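Local coordinates for protein design 2L4HC2_9 (Synthetic construct, PDB 5J73) that forms a designed homodimer of helical hairpins, probably a four-helix bundle whose pairing specificity was meant to come from built-in hydrogen-bond networks, at residues E19-K24 / I63-R68. Numbering follows the deposited sequence.
Sequences EEARKK and IRIIRR
Ile65 lies against helix 8-39 with both arms of its branched side chain, its CG2 methyl over the methyl of Ala21 and its CD1 methyl beside CB of Lys24. The first of these is the closer, 3.8 Å from Ile65 CG2 to Ala21 CB, and the small alanine lets the two backbones approach to 6.4 Å between the CA atoms of Ala21 and Ile65. Because CG2 stands opposite the backbone N while CG1 leans back beside it (chi1 -71°), the isoleucine forks: one methyl meets Ala21, and the extended CG1-CD1 arm runs on toward the next turn of the facing helix. There CD1 comes within 4.2 Å of Lys24 CB, a looser apolar touch made by the aliphatic root of a charged residue. No hydrogen bond or salt bridge joins the two segments. The pair lies near the middle of an antiparallel helical hairpin, helix 8-39 against helix 45-78, and two such hairpins make up the dimer, consistent with a four-helix bundle. Ile66 of the second subunit packs on Ile65, while Val25 of that subunit packs on Ile63 and Ile66, so the apolar layer continues across the subunit interface. Beyond its root, the extended Lys24 chain slants across toward helix 45-78, bringing NZ to 4.9 Å from Arg68 NH1 and 6.2 Å from Arg64 NE; these like charges stay apart without contact, and the Glu20 carboxylate, its OE2 about as near to Lys24 NZ as Arg68 NH1 is, may offset any repulsion at this partly exposed margin. On the side of helix 8-39 turned from Ile65, Arg22 forms a salt bridge with Glu26, one turn after it.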
loop_
_atom_site.group_PDB
_atom_site.type_symbol
_atom_site.label_atom_id
_atom_site.label_comp_id
_atom_site.label_asym_id
_atom_site.label_seq_id
_atom_site.Cartn_x
_atom_site.Cartn_y
_atom_site.Cartn_z
ATOM N N GLU A 19 4.737 1.306 -13.133
ATOM C CA GLU A 19 4.785 2.754 -13.314
ATOM C C GLU A 19 3.493 3.381 -12.805
ATOM O O GLU A 19 3.507 4.402 -12.117
ATOM C CB GLU A 19 5.004 3.124 -14.785
ATOM C CG GLU A 19 5.288 4.598 -14.995
ATOM C CD GLU A 19 6.580 5.036 -14.339
ATOM O OE1 GLU A 19 7.572 4.283 -14.421
ATOM O OE2 GLU A 19 6.607 6.134 -13.748
ATOM N N GLU A 20 2.379 2.742 -13.141
ATOM C CA GLU A 20 1.071 3.154 -12.656
ATOM C C GLU A 20 1.039 3.065 -11.138
ATOM O O GLU A 20 0.397 3.874 -10.470
ATOM C CB GLU A 20 -0.034 2.289 -13.268
ATOM C CG GLU A 20 -1.446 2.858 -13.082
ATOM C CD GLU A 20 -2.132 3.253 -14.388
ATOM O OE1 GLU A 20 -1.450 3.381 -15.428
ATOM O OE2 GLU A 20 -3.368 3.441 -14.371
ATOM N N ALA A 21 1.733 2.071 -10.597
ATOM C CA ALA A 21 1.775 1.875 -9.157
ATOM C C ALA A 21 2.521 3.000 -8.445
ATOM O O ALA A 21 2.007 3.577 -7.489
ATOM C CB ALA A 21 2.420 0.536 -8.833
ATOM N N ARG A 22 3.718 3.332 -8.924
ATOM C CA ARG A 22 4.537 4.351 -8.268
ATOM C C ARG A 22 3.885 5.729 -8.334
ATOM O O ARG A 22 3.982 6.509 -7.386
ATOM C CB ARG A 22 5.942 4.399 -8.867
ATOM C CG ARG A 22 6.000 4.664 -10.346
ATOM C CD ARG A 22 7.441 4.734 -10.818
ATOM N NE ARG A 22 8.151 5.879 -10.251
ATOM C CZ ARG A 22 8.175 7.095 -10.790
ATOM N NH1 ARG A 22 7.522 7.346 -11.918
ATOM N NH2 ARG A 22 8.849 8.067 -10.192
ATOM N N LYS A 23 3.224 6.028 -9.448
ATOM C CA LYS A 23 2.536 7.305 -9.591
ATOM C C LYS A 23 1.433 7.364 -8.539
ATOM O O LYS A 23 1.274 8.377 -7.860
ATOM C CB LYS A 23 1.972 7.479 -11.004
ATOM C CG LYS A 23 1.195 8.778 -11.228
ATOM C CD LYS A 23 2.052 10.022 -11.009
ATOM C CE LYS A 23 1.311 11.277 -11.453
ATOM N NZ LYS A 23 2.064 12.527 -11.156
ATOM N N LYS A 24 0.666 6.285 -8.415
ATOM C CA LYS A 24 -0.372 6.208 -7.391
ATOM C C LYS A 24 0.233 6.333 -5.991
ATOM O O LYS A 24 -0.372 6.931 -5.101
ATOM C CB LYS A 24 -1.175 4.906 -7.498
ATOM C CG LYS A 24 -2.153 4.846 -8.666
ATOM C CD LYS A 24 -2.987 3.567 -8.614
ATOM C CE LYS A 24 -4.104 3.574 -9.649
ATOM N NZ LYS A 24 -4.746 2.236 -9.809
ATOM N N ILE A 63 -3.482 -1.549 -1.302
ATOM C CA ILE A 63 -3.619 -2.988 -1.096
ATOM C C ILE A 63 -3.761 -3.738 -2.418
ATOM O O ILE A 63 -3.210 -4.825 -2.571
ATOM C CB ILE A 63 -4.815 -3.307 -0.169
ATOM C CG1 ILE A 63 -4.461 -2.903 1.267
ATOM C CG2 ILE A 63 -5.158 -4.798 -0.212
ATOM C CD1 ILE A 63 -5.574 -3.093 2.273
ATOM N N ARG A 64 -4.494 -3.167 -3.371
ATOM C CA ARG A 64 -4.614 -3.779 -4.693
ATOM C C ARG A 64 -3.254 -3.873 -5.369
ATOM O O ARG A 64 -2.937 -4.873 -6.006
ATOM C CB ARG A 64 -5.573 -2.992 -5.584
ATOM C CG ARG A 64 -7.031 -3.127 -5.206
ATOM C CD ARG A 64 -7.922 -2.438 -6.224
ATOM N NE ARG A 64 -8.189 -1.060 -5.829
ATOM C CZ ARG A 64 -9.113 -0.702 -4.946
ATOM N NH1 ARG A 64 -9.870 -1.620 -4.356
ATOM N NH2 ARG A 64 -9.273 0.577 -4.642
ATOM N N ILE A 65 -2.460 -2.817 -5.228
ATOM C CA ILE A 65 -1.135 -2.761 -5.824
ATOM C C ILE A 65 -0.249 -3.876 -5.285
ATOM O O ILE A 65 0.485 -4.510 -6.040
ATOM C CB ILE A 65 -0.474 -1.389 -5.567
ATOM C CG1 ILE A 65 -1.173 -0.306 -6.392
ATOM C CG2 ILE A 65 1.015 -1.422 -5.893
ATOM C CD1 ILE A 65 -0.999 1.102 -5.846
ATOM N N ILE A 66 -0.318 -4.115 -3.980
ATOM C CA ILE A 66 0.491 -5.160 -3.365
ATOM C C ILE A 66 0.063 -6.524 -3.888
ATOM O O ILE A 66 0.903 -7.383 -4.147
ATOM C CB ILE A 66 0.398 -5.117 -1.830
ATOM C CG1 ILE A 66 1.137 -3.890 -1.300
ATOM C CG2 ILE A 66 0.989 -6.373 -1.204
ATOM C CD1 ILE A 66 0.637 -3.410 0.038
ATOM N N ARG A 67 -1.242 -6.727 -4.033
ATOM C CA ARG A 67 -1.749 -7.995 -4.541
ATOM C C ARG A 67 -1.378 -8.242 -5.999
ATOM O O ARG A 67 -1.005 -9.359 -6.357
ATOM C CB ARG A 67 -3.266 -8.070 -4.365
ATOM C CG ARG A 67 -3.668 -8.367 -2.936
ATOM C CD ARG A 67 -5.112 -8.032 -2.639
ATOM N NE ARG A 67 -5.412 -8.311 -1.237
ATOM C CZ ARG A 67 -6.614 -8.199 -0.686
ATOM N NH1 ARG A 67 -7.649 -7.797 -1.411
ATOM N NH2 ARG A 67 -6.778 -8.485 0.596
ATOM N N ARG A 68 -1.474 -7.216 -6.837
ATOM C CA ARG A 68 -1.098 -7.362 -8.241
ATOM C C ARG A 68 0.410 -7.569 -8.359
ATOM O O ARG A 68 0.867 -8.397 -9.143
ATOM C CB ARG A 68 -1.553 -6.154 -9.065
ATOM C CG ARG A 68 -2.814 -6.421 -9.889
ATOM C CD ARG A 68 -3.352 -5.156 -10.540
ATOM N NE ARG A 68 -4.493 -4.605 -9.811
ATOM C CZ ARG A 68 -4.962 -3.370 -9.967
ATOM N NH1 ARG A 68 -4.389 -2.537 -10.827
ATOM N NH2 ARG A 68 -6.006 -2.961 -9.256
#